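Long-range contacts in probable leucine/isoleucine/valine-binding protein (Rhodopirellula baltica, PDB 4KV7), which probably binds branched-chain amino acids or a related small ligand as a periplasmic binding protein of the leucine-binding family, its true ligand unestablished: residues M22-S27 / G91-P96; F45-A50 / V309-V314; A71-N76 / I99-I104; R284-A289 / V302-Y307. The protein carries 1 engineered substitution. All coordinates share one frame; numbering follows the deposited sequence.

Contact 1: residues M22-S27 / G91-P96; sequences MSTALS and GNVGTP. With FMT (formic acid), chain B.
N92 lays its carboxamide against the backbone of S23, and the side chain can be followed atom by atom. N92 CB lies 3.3 Å from S23 O. N92 CG, set anti to the carbonyl carbon (chi1 -75°), comes within 3.0 Å of the same S23 O. At the tip, N92 OD1 accepts the S23 N-H at 2.9 Å with an N-H...O angle of 157°; the donor stands 52° out of the carbonyl plane, so the N-H comes in tilted from above it. N92 ND2 is 3.4 Å from S23 O, but the angle is too poor for a hydrogen bond.

One residue further along each segment, V93 N donates to T24 OG1 at 3.2 Å. A water 2.7 Å from T24 OG1 donates to G91 O, adding an indirect link to the two direct bonds. The hydroxyl of S23 is turned to D66 and N76. Strand 16-24 is thereby tied at its C-terminal end to the loop leading into helix 95-107, where parallel strands of the N-terminal lobe end at the interdomain cleft.

G94 is the N-cap residue, and T95 binds a formate probably left from crystallisation: T95 N reaches FMT O2 at 2.8 Å and T95 OG1 reaches FMT O1 at 2.6 Å, with Y68 and Y138 also bonded to it. A carboxylate held by a helix-start amide and hydroxyl is consistent with the way relatives hold the carboxylate of an amino acid. The pattern suggests that these polar bonds to backbone atoms fix the loop that carries the anion site.

Contact 2: residues F45-A50 / V309-V314; sequences FDEAKA and VGRILV
F45 and L313 supply the apolar part of the contact between helices 31-50 and 301-319, whose local axes approach to 10.1 Å at 43°. L313 CD2 arrives at the ring edge, near its plane, 4.0 Å from F45 CZ. V314 CG2 fills the neighbouring position: it lies 4.2 Å from A48 CB, and obliquely to the phenyl ring at 4.5 Å from F45 CD1. The CA atoms of F45 and G310 are 6.7 Å apart. L59 of strand 57-65 touches both F45 and A48, and F113 of strand 112-113 touches L313, so this apolar layer continues into the parallel strands of the N-terminal lobe.

The charged part is less direct. E47 is extended, while the bend of R311 at chi2 (-74°) brings its CD to 3.9 Å from E47 OE1, and a second bend at chi3 turns the guanidinium. The carboxylate and guanidinium planes are 88° apart, and E47 OE1 lies well out of the guanidinium plane, 4.5 Å from R311 NH1. No N-H points at it, and the pair is an attraction of charges rather than a salt bridge. The tyrosine hydroxyl of Y307 joins them by bonding to E47 OE1 and R311 NH1; K51 pairs with E47 OE2 and E285 with R311 NH1. This alternation of acids and bases would probably keep E47 ionised despite its burial, with the hydroxyl linking the opposite charges.

Contact 3: residues A71-N76 / I99-I104; sequences ARTAPN and ITAIPI
Helices 70-81 and 95-107 run side by side here, their local axes 8.6 Å apart and crossing at only -18°, with A74 and A101 bringing their CA atoms to 6.1 Å. Such closeness rests on small groups. T73 CG2 meets A101 CB at 3.8 Å, methyl to methyl, and A74 CB meets T100 CG2 at 3.7 Å. In both threonines chi1 sets OG1 anti to the carbonyl carbon (-53° in T73), leaving CG2 to face the other helix while the hydroxyl turns back to its own surroundings. T73 OG1 bonds to D66 and to the carbonyl of E69; T100 OG1 makes a weak bond to P96 O.

The two helices belong to successive beta-alpha-beta units of the Rossmann-like N-terminal lobe, one between strands 57-65 and 89-90, the other between 89-90 and 112-113, and they lie as neighbours on one side of the parallel strands. A101 also touches F112 of strand 112-113 and M77 of the facing helix.

Further along, I104 sends its extended branch over the backbone of A74: I104 CD1 is 3.8 Å from A74 O and 4.4 Å from A74 CB. Each helix is kinked at a proline, P75 or P103, whose nitrogen has no hydrogen to give to the preceding turn. Beyond P103, I104 N makes a weak 3.0 Å bond to A101 O, and both prolines are exposed on the outer surface.

Contact 4: residues R284-A289 / V302-Y307; sequences REYRDA and VSLEGY
Y286 and Y307 each carry CG opposite the backbone nitrogen (chi1 160° and 176°), so that both rings extend off their helices and each reaches across to the other segment. The Y307 ring lies over the backbone of Y286, with Y286 CA 3.8 Å from the Y307 centroid and close to the ring normal, a CH-pi contact. The Y286 ring in turn directs an edge at the face of Y307; the centroids are 5.7 Å apart and the planes meet at 60°, an offset edge-to-face pair. One face of Y286 is covered by L304, whose CA stands 3.9 Å from the Y286 centroid and whose CD1 is 3.6 Å from Y286 CG.

These rings fill the angle between helices 281-293 and 301-319, which cross nearly perpendicularly with local axes 10.3 Å apart. In this two-lobed periplasmic binding protein fold the chain has by now returned from the C-terminal lobe, and helix 301-319 packs on the N-terminal lobe, where Y307 touches A44 of helix 31-50.

At its tip Y286 OH donates to S303 OG at 2.6 Å, with the serine oxygen in the ring plane. The same tyrosine oxygen accepts from S300 N, so two bonds fix the ring's far end beside the start of helix 301-319. At the other ring, A289 CB comes obliquely to Y307 CE1 at 3.6 Å, and E285 CB lies 3.5 Å from Y307 OH. That hydroxyl is hydrogen-bonded to E47 of helix 31-50, while the E285 carboxylate turns to R311.

Overall arrangement
Contact 1 lies closest to the centre of the chain, about 10 Å from its own centre, and is mainly polar: backbone atoms, an amide, a hydroxyl and a water meet at the cleft, with all six touching residues buried. Contact 3 shares helix 95-107 with it and reaches it through S23 OG and N76 ND2, but packs largely methyl to methyl and keeps A74 and T100 partly exposed. On another flank of the lobe, contacts 2 and 4 share helix 301-319 and form one continuous patch, each with five of six touching residues buried. Contact 4 is largely aromatic; contact 2 joins a phenyl ring and aliphatic groups to a charged pair. Contacts 2 and 3, about 25 Å apart between centres, do not touch.

Contact 1: residues M22-S27 / G91-P96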
loop_
_atom_site.group_PDB
_atom_site.type_symbol
_atom_site.label_atom_id
_atom_site.label_comp_id
_atom_site.label_asym_id
_atom_site.label_seq_id
_atom_site.Cartn_x
_atom_site.Cartn_y
_atom_site.Cartn_z
HETATM N N MSE A 22 6.397 14.181 -0.169
HETATM C CA MSE A 22 6.375 12.762 0.147
HETATM C C MSE A 22 7.563 12.464 1.043
HETATM O O MSE A 22 8.664 12.950 0.785
HETATM C CB MSE A 22 6.455 11.955 -1.154
HETATM C CG MSE A 22 6.514 10.428 -1.000
HETATM SE SE MSE A 22 6.902 9.455 -2.693
HETATM C CE MSE A 22 5.190 9.772 -3.551
ATOM N N SER A 23 7.329 11.717 2.122
ATOM C CA SER A 23 8.410 11.148 2.928
ATOM C C SER A 23 8.251 9.649 2.819
ATOM O O SER A 23 7.173 9.129 3.078
ATOM C CB SER A 23 8.295 11.582 4.383
ATOM O OG SER A 23 9.379 11.080 5.146
ATOM N N THR A 24 9.291 8.942 2.403
ATOM C CA THR A 24 9.107 7.538 2.093
ATOM C C THR A 24 10.411 6.772 2.014
ATOM O O THR A 24 11.491 7.347 2.035
ATOM C CB THR A 24 8.328 7.396 0.779
ATOM O OG1 THR A 24 7.659 6.132 0.776
ATOM C CG2 THR A 24 9.237 7.537 -0.454
ATOM N N ALA A 25 10.294 5.455 1.918
ATOM C CA ALA A 25 11.459 4.583 1.867
ATOM C C ALA A 25 12.062 4.597 0.465
ATOM O O ALA A 25 11.614 3.870 -0.426
ATOM C CB ALA A 25 11.068 3.168 2.268
ATOM N N LEU A 26 13.073 5.438 0.267
ATOM C CA LEU A 26 13.792 5.495 -1.001
ATOM C C LEU A 26 15.125 4.757 -0.921
ATOM O O LEU A 26 15.780 4.545 -1.938
ATOM C CB LEU A 26 14.020 6.944 -1.444
ATOM C CG LEU A 26 12.737 7.746 -1.674
ATOM C CD1 LEU A 26 13.057 9.207 -1.963
ATOM C CD2 LEU A 26 11.906 7.145 -2.808
ATOM N N SER A 27 15.522 4.371 0.288
ATOM C CA SER A 27 16.704 3.553 0.510
ATOM C C SER A 27 16.382 2.597 1.649
ATOM O O SER A 27 15.328 2.678 2.273
ATOM C CB SER A 27 17.901 4.422 0.895
ATOM O OG SER A 27 17.711 4.996 2.183
ATOM N N GLY A 91 1.161 9.732 -0.829
ATOM C CA GLY A 91 1.735 8.425 -1.070
ATOM C C GLY A 91 2.794 7.894 -0.121
ATOM O O GLY A 91 3.458 6.922 -0.465
ATOM N N ASN A 92 2.957 8.500 1.056
ATOM C CA ASN A 92 3.996 8.042 1.986
ATOM C C ASN A 92 3.837 6.559 2.300
ATOM O O ASN A 92 2.728 6.100 2.568
ATOM C CB ASN A 92 3.890 8.752 3.330
ATOM C CG ASN A 92 4.372 10.186 3.308
ATOM O OD1 ASN A 92 4.626 10.796 2.256
ATOM N ND2 ASN A 92 4.497 10.747 4.508
ATOM N N VAL A 93 4.928 5.817 2.314
ATOM C CA VAL A 93 4.903 4.408 2.697
ATOM C C VAL A 93 4.920 4.207 4.211
ATOM O O VAL A 93 5.804 4.720 4.899
ATOM C CB VAL A 93 6.126 3.679 2.078
ATOM C CG1 VAL A 93 6.394 2.337 2.747
ATOM C CG2 VAL A 93 5.924 3.507 0.587
ATOM N N GLY A 94 3.952 3.443 4.717
ATOM C CA GLY A 94 4.096 2.795 6.008
ATOM C C GLY A 94 3.200 3.250 7.140
ATOM O O GLY A 94 2.711 4.378 7.171
ATOM N N THR A 95 3.010 2.342 8.091
ATOM C CA THR A 95 2.167 2.575 9.257
ATOM C C THR A 95 2.877 3.288 10.417
ATOM O O THR A 95 2.414 4.346 10.843
ATOM C CB THR A 95 1.495 1.258 9.709
ATOM O OG1 THR A 95 0.646 0.778 8.653
ATOM C CG2 THR A 95 0.693 1.453 10.981
ATOM N N PRO A 96 3.999 2.736 10.926
ATOM C CA PRO A 96 4.648 3.494 12.002
ATOM C C PRO A 96 5.128 4.876 11.539
ATOM O O PRO A 96 5.131 5.824 12.331
ATOM C CB PRO A 96 5.829 2.596 12.406
ATOM C CG PRO A 96 6.027 1.658 11.228
ATOM C CD PRO A 96 4.661 1.439 10.689
HETATM C C FMT B . 3.035 -0.817 6.826
HETATM O O1 FMT B . 1.842 -0.495 6.736
HETATM O O2 FMT B . 3.882 -0.242 7.522
HETATM O O HOH W 1 5.997 6.559 -1.308
#

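Contact 2: residues F45-A50 / V309-V314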
loop_
_atom_site.group_PDB
_atom_site.type_symbol
_atom_site.label_atom_id
_atom_site.label_comp_id
_atom_site.label_asym_id
_atom_site.label_seq_id
_atom_site.Cartn_x
_atom_site.Cartn_y
_atom_site.Cartn_z
ATOM N N PHE A 45 2.072 12.358 -13.030
ATOM C CA PHE A 45 2.350 13.777 -13.227
ATOM C C PHE A 45 2.876 14.029 -14.640
ATOM O O PHE A 45 2.518 15.016 -15.264
ATOM C CB PHE A 45 3.362 14.287 -12.196
ATOM C CG PHE A 45 2.807 14.483 -10.799
ATOM C CD1 PHE A 45 1.503 14.123 -10.463
ATOM C CD2 PHE A 45 3.619 15.039 -9.811
ATOM C CE1 PHE A 45 1.026 14.333 -9.169
ATOM C CE2 PHE A 45 3.143 15.244 -8.530
ATOM C CZ PHE A 45 1.851 14.886 -8.208
ATOM N N ASP A 46 3.727 13.129 -15.136
ATOM C CA ASP A 46 4.250 13.213 -16.499
ATOM C C ASP A 46 3.132 13.206 -17.535
ATOM O O ASP A 46 3.129 13.994 -18.486
ATOM C CB ASP A 46 5.211 12.045 -16.748
ATOM C CG ASP A 46 5.968 12.173 -18.048
ATOM O OD1 ASP A 46 6.786 13.111 -18.157
ATOM O OD2 ASP A 46 5.757 11.337 -18.955
ATOM N N GLU A 47 2.178 12.304 -17.336
ATOM C CA GLU A 47 1.034 12.200 -18.224
ATOM C C GLU A 47 0.180 13.463 -18.184
ATOM O O GLU A 47 -0.269 13.953 -19.227
ATOM C CB GLU A 47 0.182 10.992 -17.844
ATOM C CG GLU A 47 -1.088 10.904 -18.658
ATOM C CD GLU A 47 -1.994 9.779 -18.219
ATOM O OE1 GLU A 47 -1.899 9.384 -17.047
ATOM O OE2 GLU A 47 -2.794 9.296 -19.049
ATOM N N ALA A 48 -0.049 13.981 -16.979
ATOM C CA ALA A 48 -0.859 15.184 -16.825
ATOM C C ALA A 48 -0.228 16.357 -17.570
ATOM O O ALA A 48 -0.932 17.166 -18.166
ATOM C CB ALA A 48 -1.062 15.520 -15.358
ATOM N N LYS A 49 1.099 16.451 -17.537
ATOM C CA LYS A 49 1.819 17.481 -18.282
ATOM C C LYS A 49 1.665 17.268 -19.785
ATOM O O LYS A 49 1.351 18.189 -20.528
ATOM C CB LYS A 49 3.303 17.464 -17.905
ATOM C CG LYS A 49 4.118 18.551 -18.577
ATOM C CD LYS A 49 5.602 18.426 -18.277
ATOM C CE LYS A 49 6.381 19.527 -18.983
ATOM N NZ LYS A 49 7.851 19.327 -18.896
ATOM N N ALA A 50 1.903 16.036 -20.223
ATOM C CA ALA A 50 1.863 15.698 -21.644
ATOM C C ALA A 50 0.503 15.986 -22.265
ATOM O O ALA A 50 0.416 16.433 -23.412
ATOM C CB ALA A 50 2.237 14.235 -21.848
ATOM N N VAL A 309 -3.149 7.065 -7.253
ATOM C CA VAL A 309 -3.117 8.201 -6.346
ATOM C C VAL A 309 -2.879 9.509 -7.115
ATOM O O VAL A 309 -3.589 10.500 -6.903
ATOM C CB VAL A 309 -2.074 7.965 -5.241
ATOM C CG1 VAL A 309 -1.847 9.222 -4.428
ATOM C CG2 VAL A 309 -2.529 6.834 -4.337
ATOM N N GLY A 310 -1.891 9.517 -8.007
ATOM C CA GLY A 310 -1.621 10.688 -8.822
ATOM C C GLY A 310 -2.816 11.079 -9.679
ATOM O O GLY A 310 -3.152 12.267 -9.785
ATOM N N ARG A 311 -3.464 10.093 -10.295
ATOM C CA ARG A 311 -4.639 10.350 -11.125
ATOM C C ARG A 311 -5.775 10.982 -10.328
ATOM O O ARG A 311 -6.414 11.923 -10.788
ATOM C CB ARG A 311 -5.134 9.061 -11.794
ATOM C CG ARG A 311 -4.339 8.600 -13.014
ATOM C CD ARG A 311 -4.615 9.470 -14.231
ATOM N NE ARG A 311 -6.023 9.407 -14.606
ATOM C CZ ARG A 311 -6.552 8.466 -15.385
ATOM N NH1 ARG A 311 -5.788 7.510 -15.902
ATOM N NH2 ARG A 311 -7.850 8.489 -15.667
ATOM N N ILE A 312 -6.033 10.463 -9.132
ATOM C CA ILE A 312 -7.098 11.013 -8.300
ATOM C C ILE A 312 -6.774 12.436 -7.855
ATOM O O ILE A 312 -7.633 13.319 -7.898
ATOM C CB ILE A 312 -7.387 10.118 -7.082
ATOM C CG1 ILE A 312 -7.864 8.738 -7.544
ATOM C CG2 ILE A 312 -8.418 10.769 -6.164
ATOM C CD1 ILE A 312 -7.914 7.708 -6.440
ATOM N N LEU A 313 -5.532 12.656 -7.447
ATOM C CA LEU A 313 -5.082 13.987 -7.061
ATOM C C LEU A 313 -5.272 14.993 -8.193
ATOM O O LEU A 313 -5.819 16.085 -7.983
ATOM C CB LEU A 313 -3.614 13.944 -6.649
ATOM C CG LEU A 313 -3.021 15.292 -6.244
ATOM C CD1 LEU A 313 -3.714 15.845 -5.008
ATOM C CD2 LEU A 313 -1.528 15.143 -6.027
ATOM N N VAL A 314 -4.837 14.625 -9.398
ATOM C CA VAL A 314 -4.986 15.509 -10.549
ATOM C C VAL A 314 -6.456 15.787 -10.852
ATOM O O VAL A 314 -6.831 16.932 -11.107
ATOM C CB VAL A 314 -4.237 14.945 -11.784
ATOM C CG1 VAL A 314 -4.638 15.681 -13.054
ATOM C CG2 VAL A 314 -2.720 15.007 -11.561
#

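Contact 3: residues A71-N76 / I99-I104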
loop_
_atom_site.group_PDB
_atom_site.type_symbol
_atom_site.label_atom_id
_atom_site.label_comp_id
_atom_site.label_asym_id
_atom_site.label_seq_id
_atom_site.Cartn_x
_atom_site.Cartn_y
_atom_site.Cartn_z
ATOM N N ALA A 71 11.839 7.878 12.873
ATOM C CA ALA A 71 12.795 8.879 13.336
ATOM C C ALA A 71 13.203 9.836 12.220
ATOM O O ALA A 71 13.561 10.986 12.484
ATOM C CB ALA A 71 14.030 8.219 13.947
ATOM N N ARG A 72 13.172 9.361 10.979
ATOM C CA ARG A 72 13.471 10.208 9.837
ATOM C C ARG A 72 12.226 10.859 9.256
ATOM O O ARG A 72 12.302 11.946 8.684
ATOM C CB ARG A 72 14.239 9.429 8.770
ATOM C CG ARG A 72 15.615 9.002 9.258
ATOM C CD ARG A 72 16.225 7.914 8.401
ATOM N NE ARG A 72 16.514 8.374 7.046
ATOM C CZ ARG A 72 16.998 7.590 6.086
ATOM N NH1 ARG A 72 17.226 6.303 6.326
ATOM N NH2 ARG A 72 17.238 8.088 4.884
ATOM N N THR A 73 11.078 10.201 9.413
ATOM C CA THR A 73 9.817 10.750 8.937
ATOM C C THR A 73 9.516 12.097 9.572
ATOM O O THR A 73 9.088 13.018 8.890
ATOM C CB THR A 73 8.650 9.799 9.234
ATOM O OG1 THR A 73 8.950 8.493 8.725
ATOM C CG2 THR A 73 7.350 10.300 8.599
ATOM N N ALA A 74 9.730 12.219 10.877
ATOM C CA ALA A 74 9.368 13.449 11.570
ATOM C C ALA A 74 10.077 14.694 11.013
ATOM O O ALA A 74 9.400 15.644 10.614
ATOM C CB ALA A 74 9.551 13.309 13.088
ATOM N N PRO A 75 11.425 14.702 10.957
ATOM C CA PRO A 75 12.029 15.922 10.402
ATOM C C PRO A 75 11.677 16.140 8.926
ATOM O O PRO A 75 11.550 17.288 8.503
ATOM C CB PRO A 75 13.540 15.699 10.591
ATOM C CG PRO A 75 13.700 14.228 10.794
ATOM C CD PRO A 75 12.442 13.756 11.450
ATOM N N ASN A 76 11.498 15.068 8.159
ATOM C CA ASN A 76 11.094 15.224 6.766
ATOM C C ASN A 76 9.748 15.936 6.669
ATOM O O ASN A 76 9.568 16.827 5.846
ATOM C CB ASN A 76 10.970 13.864 6.077
ATOM C CG ASN A 76 12.305 13.228 5.750
ATOM O OD1 ASN A 76 13.354 13.809 5.969
ATOM N ND2 ASN A 76 12.262 12.019 5.207
ATOM N N ILE A 99 2.016 7.125 11.477
ATOM C CA ILE A 99 1.601 7.483 12.822
ATOM C C ILE A 99 2.414 8.681 13.345
ATOM O O ILE A 99 1.885 9.550 14.048
ATOM C CB ILE A 99 1.623 6.248 13.738
ATOM C CG1 ILE A 99 0.443 5.337 13.372
ATOM C CG2 ILE A 99 1.573 6.652 15.200
ATOM C CD1 ILE A 99 0.524 3.943 13.953
ATOM N N THR A 100 3.688 8.745 12.971
ATOM C CA THR A 100 4.526 9.911 13.244
ATOM C C THR A 100 4.166 11.120 12.360
ATOM O O THR A 100 4.164 12.270 12.822
ATOM C CB THR A 100 6.005 9.532 13.055
ATOM O OG1 THR A 100 6.353 8.530 14.021
ATOM C CG2 THR A 100 6.921 10.743 13.202
ATOM N N ALA A 101 3.860 10.862 11.094
ATOM C CA ALA A 101 3.642 11.931 10.134
ATOM C C ALA A 101 2.317 12.658 10.314
ATOM O O ALA A 101 2.238 13.876 10.140
ATOM C CB ALA A 101 3.724 11.376 8.740
ATOM N N ILE A 102 1.268 11.907 10.624
ATOM C CA ILE A 102 -0.083 12.452 10.637
ATOM C C ILE A 102 -0.301 13.653 11.570
ATOM O O ILE A 102 -0.918 14.633 11.152
ATOM C CB ILE A 102 -1.130 11.337 10.829
ATOM C CG1 ILE A 102 -1.231 10.525 9.534
ATOM C CG2 ILE A 102 -2.486 11.918 11.194
ATOM C CD1 ILE A 102 -1.964 9.205 9.679
ATOM N N PRO A 103 0.214 13.611 12.818
ATOM C CA PRO A 103 0.010 14.797 13.661
ATOM C C PRO A 103 0.626 16.065 13.069
ATOM O O PRO A 103 0.118 17.160 13.304
ATOM C CB PRO A 103 0.713 14.422 14.967
ATOM C CG PRO A 103 0.652 12.926 15.002
ATOM C CD PRO A 103 0.799 12.490 13.581
ATOM N N ILE A 104 1.708 15.917 12.315
ATOM C CA ILE A 104 2.359 17.064 11.694
ATOM C C ILE A 104 1.503 17.593 10.541
ATOM O O ILE A 104 1.321 18.801 10.398
ATOM C CB ILE A 104 3.789 16.708 11.243
ATOM C CG1 ILE A 104 4.616 16.276 12.460
ATOM C CG2 ILE A 104 4.439 17.896 10.550
ATOM C CD1 ILE A 104 5.934 15.596 12.129
#

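Contact 4: residues R284-A289 / V302-Y307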
loop_
_atom_site.group_PDB
_atom_site.type_symbol
_atom_site.label_atom_id
_atom_site.label_comp_id
_atom_site.label_asym_id
_atom_site.label_seq_id
_atom_site.Cartn_x
_atom_site.Cartn_y
_atom_site.Cartn_z
ATOM N N ARG A 284 -4.671 0.244 -18.584
ATOM C CA ARG A 284 -4.052 0.497 -19.883
ATOM C C ARG A 284 -3.395 1.879 -19.898
ATOM O O ARG A 284 -2.305 2.059 -20.442
ATOM C CB ARG A 284 -5.076 0.379 -21.013
ATOM C CG ARG A 284 -5.764 -0.969 -21.059
ATOM C CD ARG A 284 -6.596 -1.132 -22.315
ATOM N NE ARG A 284 -7.614 -0.092 -22.466
ATOM C CZ ARG A 284 -8.768 -0.256 -23.118
ATOM N NH1 ARG A 284 -9.071 -1.419 -23.671
ATOM N NH2 ARG A 284 -9.628 0.749 -23.224
ATOM N N GLU A 285 -4.052 2.848 -19.267
ATOM C CA GLU A 285 -3.522 4.202 -19.148
ATOM C C GLU A 285 -2.259 4.242 -18.280
ATOM O O GLU A 285 -1.301 4.949 -18.586
ATOM C CB GLU A 285 -4.613 5.148 -18.623
ATOM C CG GLU A 285 -5.680 5.469 -19.680
ATOM C CD GLU A 285 -7.008 5.955 -19.109
ATOM O OE1 GLU A 285 -7.186 5.989 -17.879
ATOM O OE2 GLU A 285 -7.894 6.299 -19.914
ATOM N N TYR A 286 -2.258 3.479 -17.199
ATOM C CA TYR A 286 -1.065 3.290 -16.385
ATOM C C TYR A 286 0.086 2.765 -17.231
ATOM O O TYR A 286 1.191 3.288 -17.166
ATOM C CB TYR A 286 -1.374 2.320 -15.242
ATOM C CG TYR A 286 -0.156 1.666 -14.617
ATOM C CD1 TYR A 286 0.702 2.378 -13.785
ATOM C CD2 TYR A 286 0.119 0.322 -14.847
ATOM C CE1 TYR A 286 1.804 1.766 -13.209
ATOM C CE2 TYR A 286 1.213 -0.297 -14.282
ATOM C CZ TYR A 286 2.054 0.420 -13.459
ATOM O OH TYR A 286 3.136 -0.229 -12.909
ATOM N N ARG A 287 -0.163 1.738 -18.035
ATOM C CA ARG A 287 0.920 1.153 -18.820
ATOM C C ARG A 287 1.462 2.149 -19.838
ATOM O O ARG A 287 2.674 2.224 -20.040
ATOM C CB ARG A 287 0.493 -0.150 -19.505
ATOM C CG ARG A 287 0.224 -1.288 -18.530
ATOM C CD ARG A 287 0.335 -2.658 -19.199
ATOM N NE ARG A 287 -0.688 -2.832 -20.228
ATOM C CZ ARG A 287 -1.907 -3.309 -20.006
ATOM N NH1 ARG A 287 -2.261 -3.681 -18.789
ATOM N NH2 ARG A 287 -2.772 -3.413 -21.004
ATOM N N ASP A 288 0.577 2.922 -20.470
ATOM C CA ASP A 288 1.022 3.935 -21.423
ATOM C C ASP A 288 1.854 5.000 -20.721
ATOM O O ASP A 288 2.888 5.425 -21.241
ATOM C CB ASP A 288 -0.166 4.622 -22.105
ATOM C CG ASP A 288 -0.902 3.722 -23.091
ATOM O OD1 ASP A 288 -0.332 2.719 -23.567
ATOM O OD2 ASP A 288 -2.068 4.056 -23.417
ATOM N N ALA A 289 1.401 5.437 -19.548
ATOM C CA ALA A 289 2.099 6.478 -18.801
ATOM C C ALA A 289 3.474 5.995 -18.371
ATOM O O ALA A 289 4.455 6.730 -18.487
ATOM C CB ALA A 289 1.286 6.926 -17.602
ATOM N N VAL A 302 2.774 -1.795 -6.943
ATOM C CA VAL A 302 3.120 -0.626 -6.154
ATOM C C VAL A 302 3.048 0.640 -7.008
ATOM O O VAL A 302 2.406 1.624 -6.629
ATOM C CB VAL A 302 4.516 -0.782 -5.513
ATOM C CG1 VAL A 302 4.873 0.462 -4.721
ATOM C CG2 VAL A 302 4.568 -2.016 -4.606
ATOM N N SER A 303 3.694 0.632 -8.168
ATOM C CA SER A 303 3.613 1.824 -8.997
ATOM C C SER A 303 2.221 2.038 -9.574
ATOM O O SER A 303 1.836 3.177 -9.810
ATOM C CB SER A 303 4.678 1.855 -10.091
ATOM O OG SER A 303 4.600 0.731 -10.941
ATOM N N LEU A 304 1.455 0.969 -9.802
ATOM C CA LEU A 304 0.071 1.142 -10.217
ATOM C C LEU A 304 -0.708 1.888 -9.141
ATOM O O LEU A 304 -1.477 2.797 -9.450
ATOM C CB LEU A 304 -0.570 -0.210 -10.531
ATOM C CG LEU A 304 -2.073 -0.207 -10.811
ATOM C CD1 LEU A 304 -2.421 0.760 -11.948
ATOM C CD2 LEU A 304 -2.517 -1.606 -11.174
ATOM N N GLU A 305 -0.501 1.542 -7.869
ATOM C CA GLU A 305 -1.141 2.298 -6.797
ATOM C C GLU A 305 -0.706 3.771 -6.802
ATOM O O GLU A 305 -1.537 4.664 -6.642
ATOM C CB GLU A 305 -0.887 1.650 -5.432
ATOM C CG GLU A 305 -1.623 2.326 -4.288
ATOM C CD GLU A 305 -1.518 1.579 -2.972
ATOM O OE1 GLU A 305 -0.995 0.438 -2.950
ATOM O OE2 GLU A 305 -1.950 2.140 -1.938
ATOM N N GLY A 306 0.587 4.030 -6.982
ATOM C CA GLY A 306 1.063 5.403 -7.021
ATOM C C GLY A 306 0.440 6.185 -8.166
ATOM O O GLY A 306 0.047 7.350 -8.020
ATOM N N TYR A 307 0.329 5.538 -9.319
ATOM C CA TYR A 307 -0.304 6.140 -10.481
ATOM C C TYR A 307 -1.768 6.490 -10.207
ATOM O O TYR A 307 -2.235 7.570 -10.567
ATOM C CB TYR A 307 -0.161 5.217 -11.697
ATOM C CG TYR A 307 -0.878 5.725 -12.918
ATOM C CD1 TYR A 307 -0.310 6.704 -13.722
ATOM C CD2 TYR A 307 -2.135 5.236 -13.263
ATOM C CE1 TYR A 307 -0.975 7.180 -14.836
ATOM C CE2 TYR A 307 -2.798 5.700 -14.377
ATOM C CZ TYR A 307 -2.223 6.675 -15.152
ATOM O OH TYR A 307 -2.924 7.114 -16.252
#